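Local coordinates for cutm, flavoprotein of carbon monoxide dehydrogenase (Hydrogenophaga pseudoflava, PDB 1FFV) that binds FAD as the flavoprotein subunit of carbon monoxide dehydrogenase and probably hands electrons from CO oxidation on to an outside acceptor, at residues P126-F136 / T146-L154; R64-A74 / M167-F175. One frame throughout, in Å; residues are numbered along the deposited sequence.

Contacts 1 and 2 are joined through one antiparallel five-stranded sheet of the FAD-binding domain. Contact 1 joins the open end of the hairpin 135-140/143-148 to the preceding helix 125-131 and the chain beyond the hairpin, and contact 2 pairs strands 69-73 and 166-173; their centres lie about 13 Å apart. Strands 135-140 and 166-173 adjoin, with a probable hydrogen bond from His135 N to Arg171 O (2.8 Å). On the apolar side, Phe136 CD1 packs on Ile170 CG1 at 3.6 Å, while Phe152 meets Met167. Both contacts approach the flavin cofactor: Met167 in contact 2 binds its adenine directly, whereas the Pro126 side chain of contact 1 stays about 6 Å from FAD between nearest atoms.

Contact 1. Residues P126-F136 / T146-L154; sequences PALSIAVEAHF and TVPADGFFL
A beta hairpin and the helix leading into it meet here, with Phe136 paired to Val147 as an antiparallel hydrogen-bonded pair. Phe136 N reaches Val147 O at 2.7 Å with an N-H...O angle of 169°, and Val147 N returns to Phe136 O at 3.0 Å. Two residues further along each chain, Ala149 N donates to Ala134 O (3.0 Å), which also accepts from a water that bridges to Asp150 N. On the other face of the sheet the His135 ring lies against Pro148, CD2 to CB 3.7 Å. With CG anti to its carbonyl carbon (chi1 -48°), Phe136 turns its CD2 edge to the middle of the Phe152 face, a T-shaped pair with planes 75° apart, while CZ touches Ala149 CB at 3.6 Å. Phe153 is sandwiched: Pro126 CB makes a CH-pi contact with one face, 3.9 Å from the ring centroid, and Phe152 CD2 lies over the opposite face. Ser129 OG, bonded back to Pro126 O at 2.7 Å, borders the ring edge. Ile116 of helix 112-117 touches all three phenylalanines, and Ile130 rests on Ala215 of strand 208-217.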
loop_
_atom_site.group_PDB
_atom_site.type_symbol
_atom_site.label_atom_id
_atom_site.label_comp_id
_atom_site.label_asym_id
_atom_site.label_seq_id
_atom_site.Cartn_x
_atom_site.Cartn_y
_atom_site.Cartn_z
ATOM N N PRO C 126 51.444 -8.164 13.491
ATOM C CA PRO C 126 52.598 -7.654 14.237
ATOM C C PRO C 126 53.514 -8.801 14.716
ATOM O O PRO C 126 54.696 -8.828 14.374
ATOM C CB PRO C 126 51.942 -6.893 15.389
ATOM C CG PRO C 126 50.728 -6.313 14.722
ATOM C CD PRO C 126 50.204 -7.481 13.915
ATOM N N ALA C 127 52.968 -9.779 15.437
ATOM C CA ALA C 127 53.786 -10.900 15.912
ATOM C C ALA C 127 54.353 -11.699 14.739
ATOM O O ALA C 127 55.517 -12.088 14.754
ATOM C CB ALA C 127 52.985 -11.816 16.839
ATOM N N LEU C 128 53.531 -11.920 13.719
ATOM C CA LEU C 128 53.959 -12.654 12.542
ATOM C C LEU C 128 55.142 -11.987 11.854
ATOM O O LEU C 128 56.095 -12.663 11.445
ATOM C CB LEU C 128 52.798 -12.798 11.557
ATOM C CG LEU C 128 51.693 -13.781 11.965
ATOM C CD1 LEU C 128 50.492 -13.616 11.057
ATOM C CD2 LEU C 128 52.231 -15.205 11.908
ATOM N N SER C 129 55.099 -10.662 11.752
ATOM C CA SER C 129 56.169 -9.925 11.095
ATOM C C SER C 129 57.485 -10.037 11.854
ATOM O O SER C 129 58.555 -10.041 11.248
ATOM C CB SER C 129 55.781 -8.456 10.895
ATOM O OG SER C 129 55.692 -7.767 12.127
ATOM N N ILE C 130 57.398 -10.134 13.177
ATOM C CA ILE C 130 58.580 -10.273 14.021
ATOM C C ILE C 130 59.171 -11.677 13.830
ATOM O O ILE C 130 60.371 -11.832 13.602
ATOM C CB ILE C 130 58.223 -10.029 15.507
ATOM C CG1 ILE C 130 57.768 -8.576 15.695
ATOM C CG2 ILE C 130 59.404 -10.360 16.416
ATOM C CD1 ILE C 130 57.309 -8.230 17.101
ATOM N N ALA C 131 58.318 -12.694 13.859
ATOM C CA ALA C 131 58.774 -14.064 13.683
ATOM C C ALA C 131 59.487 -14.302 12.341
ATOM O O ALA C 131 60.470 -15.045 12.281
ATOM C CB ALA C 131 57.607 -15.024 13.837
ATOM N N VAL C 132 58.983 -13.690 11.268
ATOM C CA VAL C 132 59.584 -13.852 9.941
ATOM C C VAL C 132 60.712 -12.855 9.657
ATOM O O VAL C 132 61.321 -12.885 8.590
ATOM C CB VAL C 132 58.524 -13.784 8.798
ATOM C CG1 VAL C 132 57.494 -14.899 8.964
ATOM C CG2 VAL C 132 57.843 -12.415 8.767
ATOM N N GLU C 133 60.964 -11.965 10.616
ATOM C CA GLU C 133 62.026 -10.959 10.530
ATOM C C GLU C 133 61.818 -9.942 9.416
ATOM O O GLU C 133 62.770 -9.510 8.760
ATOM C CB GLU C 133 63.391 -11.640 10.377
ATOM C CG GLU C 133 63.762 -12.548 11.527
ATOM C CD GLU C 133 65.078 -13.263 11.299
ATOM O OE1 GLU C 133 66.140 -12.673 11.584
ATOM O OE2 GLU C 133 65.062 -14.416 10.833
ATOM N N ALA C 134 60.569 -9.534 9.233
ATOM C CA ALA C 134 60.224 -8.574 8.201
ATOM C C ALA C 134 60.780 -7.182 8.463
ATOM O O ALA C 134 61.214 -6.856 9.568
ATOM C CB ALA C 134 58.718 -8.502 8.055
ATOM N N HIS C 135 60.795 -6.382 7.409
ATOM C CA HIS C 135 61.240 -5.002 7.475
ATOM C C HIS C 135 60.221 -4.211 6.670
ATOM O O HIS C 135 59.664 -4.710 5.693
ATOM C CB HIS C 135 62.643 -4.843 6.895
ATOM C CG HIS C 135 63.725 -5.371 7.784
ATOM N ND1 HIS C 135 63.994 -6.717 7.911
ATOM C CD2 HIS C 135 64.604 -4.732 8.590
ATOM C CE1 HIS C 135 64.994 -6.886 8.758
ATOM N NE2 HIS C 135 65.383 -5.697 9.183
ATOM N N PHE C 136 59.947 -2.992 7.110
ATOM C CA PHE C 136 58.956 -2.156 6.458
ATOM C C PHE C 136 59.550 -0.907 5.814
ATOM O O PHE C 136 60.284 -0.163 6.456
ATOM C CB PHE C 136 57.895 -1.746 7.482
ATOM C CG PHE C 136 57.370 -2.891 8.309
ATOM C CD1 PHE C 136 57.013 -4.098 7.713
ATOM C CD2 PHE C 136 57.252 -2.766 9.693
ATOM C CE1 PHE C 136 56.551 -5.165 8.482
ATOM C CE2 PHE C 136 56.788 -3.830 10.475
ATOM C CZ PHE C 136 56.440 -5.027 9.867
ATOM N N THR C 146 63.866 2.179 5.804
ATOM C CA THR C 146 63.402 0.849 6.143
ATOM C C THR C 146 63.652 0.582 7.619
ATOM O O THR C 146 64.744 0.839 8.132
ATOM C CB THR C 146 64.084 -0.232 5.287
ATOM O OG1 THR C 146 63.766 -0.010 3.910
ATOM C CG2 THR C 146 63.591 -1.615 5.684
ATOM N N VAL C 147 62.621 0.092 8.302
ATOM C CA VAL C 147 62.709 -0.219 9.719
ATOM C C VAL C 147 62.303 -1.672 9.951
ATOM O O VAL C 147 61.508 -2.228 9.183
ATOM C CB VAL C 147 61.815 0.724 10.553
ATOM C CG1 VAL C 147 62.356 2.151 10.480
ATOM C CG2 VAL C 147 60.368 0.671 10.058
ATOM N N PRO C 148 62.890 -2.327 10.976
ATOM C CA PRO C 148 62.571 -3.724 11.287
ATOM C C PRO C 148 61.249 -3.885 12.031
ATOM O O PRO C 148 60.818 -2.986 12.757
ATOM C CB PRO C 148 63.740 -4.143 12.169
ATOM C CG PRO C 148 64.011 -2.903 12.937
ATOM C CD PRO C 148 63.957 -1.831 11.865
ATOM N N ALA C 149 60.596 -5.022 11.816
ATOM C CA ALA C 149 59.345 -5.326 12.499
ATOM C C ALA C 149 59.678 -5.367 13.991
ATOM O O ALA C 149 58.965 -4.795 14.814
ATOM C CB ALA C 149 58.807 -6.670 12.035
ATOM N N ASP C 150 60.808 -5.997 14.317
ATOM C CA ASP C 150 61.273 -6.101 15.698
ATOM C C ASP C 150 61.821 -4.743 16.135
ATOM O O ASP C 150 63.010 -4.477 16.032
ATOM C CB ASP C 150 62.355 -7.181 15.807
ATOM C CG ASP C 150 62.934 -7.293 17.202
ATOM O OD1 ASP C 150 62.166 -7.186 18.177
ATOM O OD2 ASP C 150 64.161 -7.494 17.332
ATOM N N GLY C 151 60.928 -3.873 16.579
ATOM C CA GLY C 151 61.329 -2.543 17.001
ATOM C C GLY C 151 60.363 -1.494 16.482
ATOM O O GLY C 151 60.421 -0.329 16.887
ATOM N N PHE C 152 59.446 -1.932 15.618
ATOM C CA PHE C 152 58.439 -1.072 15.001
ATOM C C PHE C 152 57.253 -0.740 15.913
ATOM O O PHE C 152 56.635 0.318 15.781
ATOM C CB PHE C 152 57.910 -1.752 13.738
ATOM C CG PHE C 152 56.983 -0.898 12.920
ATOM C CD1 PHE C 152 57.475 0.168 12.165
ATOM C CD2 PHE C 152 55.618 -1.177 12.874
ATOM C CE1 PHE C 152 56.616 0.941 11.372
ATOM C CE2 PHE C 152 54.755 -0.410 12.085
ATOM C CZ PHE C 152 55.253 0.645 11.336
ATOM N N PHE C 153 56.942 -1.651 16.831
ATOM C CA PHE C 153 55.807 -1.495 17.726
ATOM C C PHE C 153 56.193 -0.862 19.057
ATOM O O PHE C 153 56.912 -1.459 19.861
ATOM C CB PHE C 153 55.130 -2.858 17.878
ATOM C CG PHE C 153 54.846 -3.525 16.550
ATOM C CD1 PHE C 153 53.809 -3.069 15.733
ATOM C CD2 PHE C 153 55.660 -4.562 16.082
ATOM C CE1 PHE C 153 53.589 -3.631 14.465
ATOM C CE2 PHE C 153 55.452 -5.134 14.816
ATOM C CZ PHE C 153 54.417 -4.667 14.006
ATOM N N LEU C 154 55.717 0.368 19.261
ATOM C CA LEU C 154 56.026 1.163 20.452
ATOM C C LEU C 154 54.995 1.113 21.569
ATOM O O LEU C 154 55.344 1.165 22.754
ATOM C CB LEU C 154 56.245 2.622 20.055
ATOM C CG LEU C 154 57.299 2.911 18.983
ATOM C CD1 LEU C 154 57.512 4.416 18.940
ATOM C CD2 LEU C 154 58.625 2.191 19.276
HETATM O O HOH W 1 62.267 -7.556 12.061
#

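Contact 2. Residues R64-A74 / M167-F175. With FAD (flavin-adenine dinucleotide), chain J.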
loop_
_atom_site.group_PDB
_atom_site.type_symbol
_atom_site.label_atom_id
_atom_site.label_comp_id
_atom_site.label_asym_id
_atom_site.label_seq_id
_atom_site.Cartn_x
_atom_site.Cartn_y
_atom_site.Cartn_z
ATOM N N ARG C 64 56.344 -9.638 -5.150
ATOM C CA ARG C 64 57.459 -10.045 -6.002
ATOM C C ARG C 64 58.670 -10.510 -5.216
ATOM O O ARG C 64 58.652 -10.537 -3.989
ATOM C CB ARG C 64 57.854 -8.891 -6.925
ATOM C CG ARG C 64 58.241 -7.620 -6.187
ATOM C CD ARG C 64 57.988 -6.392 -7.051
ATOM N NE ARG C 64 57.169 -5.411 -6.339
ATOM C CZ ARG C 64 57.615 -4.233 -5.911
ATOM N NH1 ARG C 64 58.876 -3.883 -6.132
ATOM N NH2 ARG C 64 56.811 -3.420 -5.234
ATOM N N GLU C 65 59.718 -10.883 -5.943
ATOM C CA GLU C 65 60.963 -11.342 -5.345
ATOM C C GLU C 65 62.164 -10.566 -5.864
ATOM O O GLU C 65 62.316 -10.350 -7.071
ATOM C CB GLU C 65 61.182 -12.832 -5.610
ATOM C CG GLU C 65 60.199 -13.755 -4.912
ATOM C CD GLU C 65 60.573 -15.216 -5.072
ATOM O OE1 GLU C 65 60.192 -15.816 -6.100
ATOM O OE2 GLU C 65 61.259 -15.762 -4.175
ATOM N N GLU C 66 62.988 -10.108 -4.929
ATOM C CA GLU C 66 64.207 -9.383 -5.241
ATOM C C GLU C 66 65.301 -10.150 -4.508
ATOM O O GLU C 66 65.483 -10.003 -3.296
ATOM C CB GLU C 66 64.120 -7.939 -4.756
ATOM C CG GLU C 66 63.071 -7.117 -5.499
ATOM C CD GLU C 66 63.005 -5.661 -5.046
ATOM O OE1 GLU C 66 63.983 -5.162 -4.443
ATOM O OE2 GLU C 66 61.969 -5.011 -5.309
ATOM N N GLY C 67 65.986 -11.020 -5.244
ATOM C CA GLY C 67 67.029 -11.832 -4.649
ATOM C C GLY C 67 66.354 -12.850 -3.753
ATOM O O GLY C 67 65.460 -13.570 -4.199
ATOM N N SER C 68 66.723 -12.868 -2.478
ATOM C CA SER C 68 66.128 -13.807 -1.538
ATOM C C SER C 68 65.100 -13.133 -0.622
ATOM O O SER C 68 64.704 -13.692 0.402
ATOM C CB SER C 68 67.228 -14.470 -0.707
ATOM O OG SER C 68 68.050 -13.488 -0.092
ATOM N N THR C 69 64.666 -11.934 -1.004
ATOM C CA THR C 69 63.696 -11.170 -0.223
ATOM C C THR C 69 62.328 -11.169 -0.894
ATOM O O THR C 69 62.226 -10.921 -2.095
ATOM C CB THR C 69 64.156 -9.702 -0.070
ATOM O OG1 THR C 69 65.411 -9.659 0.621
ATOM C CG2 THR C 69 63.135 -8.885 0.700
ATOM N N VAL C 70 61.283 -11.496 -0.135
ATOM C CA VAL C 70 59.932 -11.469 -0.681
ATOM C C VAL C 70 59.408 -10.058 -0.433
ATOM O O VAL C 70 59.527 -9.526 0.672
ATOM C CB VAL C 70 59.006 -12.513 -0.021
ATOM C CG1 VAL C 70 57.581 -12.363 -0.540
ATOM C CG2 VAL C 70 59.512 -13.922 -0.321
ATOM N N VAL C 71 58.909 -9.426 -1.487
ATOM C CA VAL C 71 58.391 -8.070 -1.394
ATOM C C VAL C 71 56.873 -8.094 -1.516
ATOM O O VAL C 71 56.318 -8.568 -2.519
ATOM C CB VAL C 71 58.992 -7.172 -2.495
ATOM C CG1 VAL C 71 58.668 -5.711 -2.225
ATOM C CG2 VAL C 71 60.491 -7.385 -2.576
ATOM N N ILE C 72 56.211 -7.595 -0.474
ATOM C CA ILE C 72 54.759 -7.560 -0.423
ATOM C C ILE C 72 54.239 -6.122 -0.333
ATOM O O ILE C 72 54.564 -5.393 0.612
ATOM C CB ILE C 72 54.238 -8.356 0.799
ATOM C CG1 ILE C 72 54.753 -9.800 0.750
ATOM C CG2 ILE C 72 52.726 -8.345 0.822
ATOM C CD1 ILE C 72 54.450 -10.616 1.998
ATOM N N GLY C 73 53.429 -5.724 -1.316
ATOM C CA GLY C 73 52.863 -4.383 -1.315
ATOM C C GLY C 73 52.018 -4.154 -0.073
ATOM O O GLY C 73 51.232 -5.020 0.315
ATOM N N ALA C 74 52.176 -2.993 0.557
ATOM C CA ALA C 74 51.423 -2.673 1.771
ATOM C C ALA C 74 49.919 -2.862 1.602
ATOM O O ALA C 74 49.226 -3.225 2.556
ATOM C CB ALA C 74 51.723 -1.252 2.220
ATOM N N MET C 167 53.464 3.522 4.528
ATOM C CA MET C 167 54.181 2.253 4.430
ATOM C C MET C 167 53.948 1.766 3.017
ATOM O O MET C 167 52.809 1.597 2.603
ATOM C CB MET C 167 53.679 1.198 5.421
ATOM C CG MET C 167 54.536 -0.084 5.390
ATOM S SD MET C 167 54.027 -1.411 6.502
ATOM C CE MET C 167 54.432 -0.715 8.097
ATOM N N VAL C 168 55.037 1.577 2.276
ATOM C CA VAL C 168 54.974 1.138 0.885
ATOM C C VAL C 168 54.947 -0.380 0.682
ATOM O O VAL C 168 54.104 -0.901 -0.055
ATOM C CB VAL C 168 56.139 1.764 0.069
ATOM C CG1 VAL C 168 56.244 1.132 -1.317
ATOM C CG2 VAL C 168 55.927 3.265 -0.052
ATOM N N GLU C 169 55.846 -1.088 1.357
ATOM C CA GLU C 169 55.919 -2.534 1.202
ATOM C C GLU C 169 56.512 -3.242 2.412
ATOM O O GLU C 169 57.187 -2.632 3.248
ATOM C CB GLU C 169 56.747 -2.870 -0.044
ATOM C CG GLU C 169 58.114 -2.195 -0.056
ATOM C CD GLU C 169 58.856 -2.330 -1.380
ATOM O OE1 GLU C 169 60.045 -2.720 -1.353
ATOM O OE2 GLU C 169 58.268 -2.017 -2.441
ATOM N N ILE C 170 56.236 -4.537 2.503
ATOM C CA ILE C 170 56.744 -5.365 3.580
ATOM C C ILE C 170 57.745 -6.344 2.967
ATOM O O ILE C 170 57.402 -7.162 2.109
ATOM C CB ILE C 170 55.596 -6.126 4.318
ATOM C CG1 ILE C 170 54.726 -5.145 5.123
ATOM C CG2 ILE C 170 56.173 -7.180 5.253
ATOM C CD1 ILE C 170 53.689 -4.403 4.316
ATOM N N ARG C 171 58.997 -6.220 3.388
ATOM C CA ARG C 171 60.065 -7.071 2.889
ATOM C C ARG C 171 60.421 -8.130 3.911
ATOM O O ARG C 171 60.710 -7.826 5.068
ATOM C CB ARG C 171 61.306 -6.236 2.599
ATOM C CG ARG C 171 61.059 -5.035 1.725
ATOM C CD ARG C 171 62.370 -4.402 1.342
ATOM N NE ARG C 171 62.346 -4.060 -0.068
ATOM C CZ ARG C 171 63.067 -4.659 -1.007
ATOM N NH1 ARG C 171 63.914 -5.634 -0.705
ATOM N NH2 ARG C 171 62.846 -4.349 -2.271
ATOM N N VAL C 172 60.430 -9.378 3.473
ATOM C CA VAL C 172 60.753 -10.467 4.374
ATOM C C VAL C 172 61.618 -11.523 3.699
ATOM O O VAL C 172 61.425 -11.845 2.524
ATOM C CB VAL C 172 59.463 -11.075 5.049
ATOM C CG1 VAL C 172 58.218 -10.731 4.267
ATOM C CG2 VAL C 172 59.588 -12.576 5.241
ATOM N N PRO C 173 62.667 -11.986 4.407
ATOM C CA PRO C 173 63.556 -13.007 3.848
ATOM C C PRO C 173 62.820 -14.315 3.605
ATOM O O PRO C 173 62.024 -14.755 4.431
ATOM C CB PRO C 173 64.647 -13.143 4.918
ATOM C CG PRO C 173 64.002 -12.649 6.168
ATOM C CD PRO C 173 63.184 -11.483 5.691
ATOM N N ALA C 174 63.027 -14.890 2.429
ATOM C CA ALA C 174 62.391 -16.153 2.086
ATOM C C ALA C 174 62.876 -17.221 3.054
ATOM O O ALA C 174 64.038 -17.220 3.467
ATOM C CB ALA C 174 62.734 -16.544 0.652
ATOM N N PHE C 175 61.965 -18.097 3.461
ATOM C CA PHE C 175 62.307 -19.173 4.376
ATOM C C PHE C 175 63.369 -20.044 3.728
ATOM O O PHE C 175 63.257 -20.399 2.550
ATOM C CB PHE C 175 61.081 -20.052 4.661
ATOM C CG PHE C 175 60.121 -19.480 5.672
ATOM C CD1 PHE C 175 60.265 -18.177 6.153
ATOM C CD2 PHE C 175 59.058 -20.254 6.138
ATOM C CE1 PHE C 175 59.361 -17.661 7.080
ATOM C CE2 PHE C 175 58.155 -19.744 7.062
ATOM C CZ PHE C 175 58.304 -18.447 7.535
HETATM P PA FAD J . 42.588 0.609 7.900
HETATM O O1A FAD J . 42.672 1.756 6.980
HETATM O O2A FAD J . 41.390 0.274 8.438
HETATM O O5B FAD J . 43.511 1.010 9.002
HETATM C C5B FAD J . 44.853 1.355 8.724
HETATM C C4B FAD J . 45.392 2.128 9.920
HETATM O O4B FAD J . 46.825 2.208 9.647
HETATM C C3B FAD J . 45.033 3.588 9.993
HETATM O O3B FAD J . 45.423 4.254 11.140
HETATM C C2B FAD J . 45.647 4.049 8.689
HETATM O O2B FAD J . 45.689 5.434 8.628
HETATM C C1B FAD J . 46.998 3.409 8.762
HETATM N N9A FAD J . 47.509 2.820 7.537
HETATM C C8A FAD J . 46.889 1.905 6.725
HETATM N N7A FAD J . 47.631 1.560 5.675
HETATM C C5A FAD J . 48.783 2.292 5.811
HETATM C C6A FAD J . 49.989 2.356 4.999
HETATM N N6A FAD J . 50.178 1.673 3.902
HETATM N N1A FAD J . 50.937 3.216 5.469
HETATM C C2A FAD J . 50.784 3.940 6.600
HETATM N N3A FAD J . 49.724 3.942 7.405
HETATM C C4A FAD J . 48.745 3.094 6.974
HETATM N N1 FAD J . 42.859 -8.343 12.378
HETATM C C2 FAD J . 43.638 -9.315 12.831
HETATM O O2 FAD J . 44.820 -9.230 12.786
HETATM N N3 FAD J . 43.122 -10.507 13.395
HETATM C C4 FAD J . 41.775 -10.720 13.503
HETATM O O4 FAD J . 41.370 -11.757 13.989
HETATM C C4X FAD J . 40.904 -9.662 13.016
HETATM N N5 FAD J . 39.580 -9.813 13.098
HETATM C C5X FAD J . 38.807 -8.798 12.629
HETATM C C6 FAD J . 37.426 -8.969 12.722
HETATM C C7 FAD J . 36.563 -8.018 12.283
HETATM C C7M FAD J . 35.073 -8.231 12.401
HETATM C C8 FAD J . 37.063 -6.800 11.701
HETATM C C8M FAD J . 36.126 -5.724 11.207
HETATM C C9 FAD J . 38.450 -6.611 11.594
HETATM C C9A FAD J . 39.313 -7.599 12.051
HETATM N N10 FAD J . 40.730 -7.470 11.977
HETATM C C10 FAD J . 41.514 -8.462 12.441
HETATM C "C1'" FAD J . 41.316 -6.238 11.352
HETATM C "C2'" FAD J . 41.834 -6.147 9.842
HETATM O "O2'" FAD J . 42.510 -7.344 10.122
HETATM C "C3'" FAD J . 42.204 -4.733 10.246
HETATM O "O3'" FAD J . 41.373 -4.811 9.065
HETATM C "C4'" FAD J . 43.031 -3.855 9.332
HETATM O "O4'" FAD J . 43.557 -3.931 10.697
HETATM C "C5'" FAD J . 43.397 -2.383 9.556
HETATM O "O5'" FAD J . 43.869 -2.805 8.075
HETATM P P FAD J . 43.180 -2.046 6.938
HETATM O O1P FAD J . 43.917 -2.532 5.669
HETATM O O2P FAD J . 41.811 -2.245 6.878
HETATM O O3P FAD J . 43.355 -0.607 7.198
HETATM O O HOH W 2 60.313 -2.593 -4.381
#
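Arg171 NH2 donates to Glu66 OE1 at 2.6 Å, a salt bridge with an N-H...O angle of 162°. The oxygen lies in the guanidinium plane, but the nitrogen comes from well above the carboxylate plane, 55° out of it. The same guanidinium turns back along its own strand, where NE holds Glu169 OE1 at 3.0 Å and NH2 adds a weak bond. Glu169 reaches this position because its CG is tucked between the backbone N and the carbonyl carbon (chi1 53°), with the chain extended beyond. Its other oxygen, OE2, makes a longer salt bridge to Arg64 NH2, 3.4 Å, and Arg64 also pairs with Glu66, so the charges alternate round a closed ring, and a water sits between Glu66 OE2 and Glu169 OE2, with a weak bond from Arg64 NH1. Val71 lies beneath: CG2 underlies one face of the Arg171 guanidinium and CG1 one face of that of Arg64. With a leucine in place of Arg171, Glu66 and Glu169 would probably lose their closer shared cation, keep the longer Arg64 bridges and be freer to turn.

Below this network the strands run antiparallel, Val70 N bonding to Val172 O and Ile170 N to Ile72 O, each at 2.7 Å. Ile72, Ile170 and Val172 face the opposite side, where Ile112 and Ile116 of helix 112-117 meet the two isoleucines. At the far end Met167 N donates to FAD N1A at 2.7 Å, and FAD N6A to Met167 O at 2.9 Å: main-chain recognition of the adenine's Watson-Crick edge, made by a strand of the FAD-binding domain's sheet.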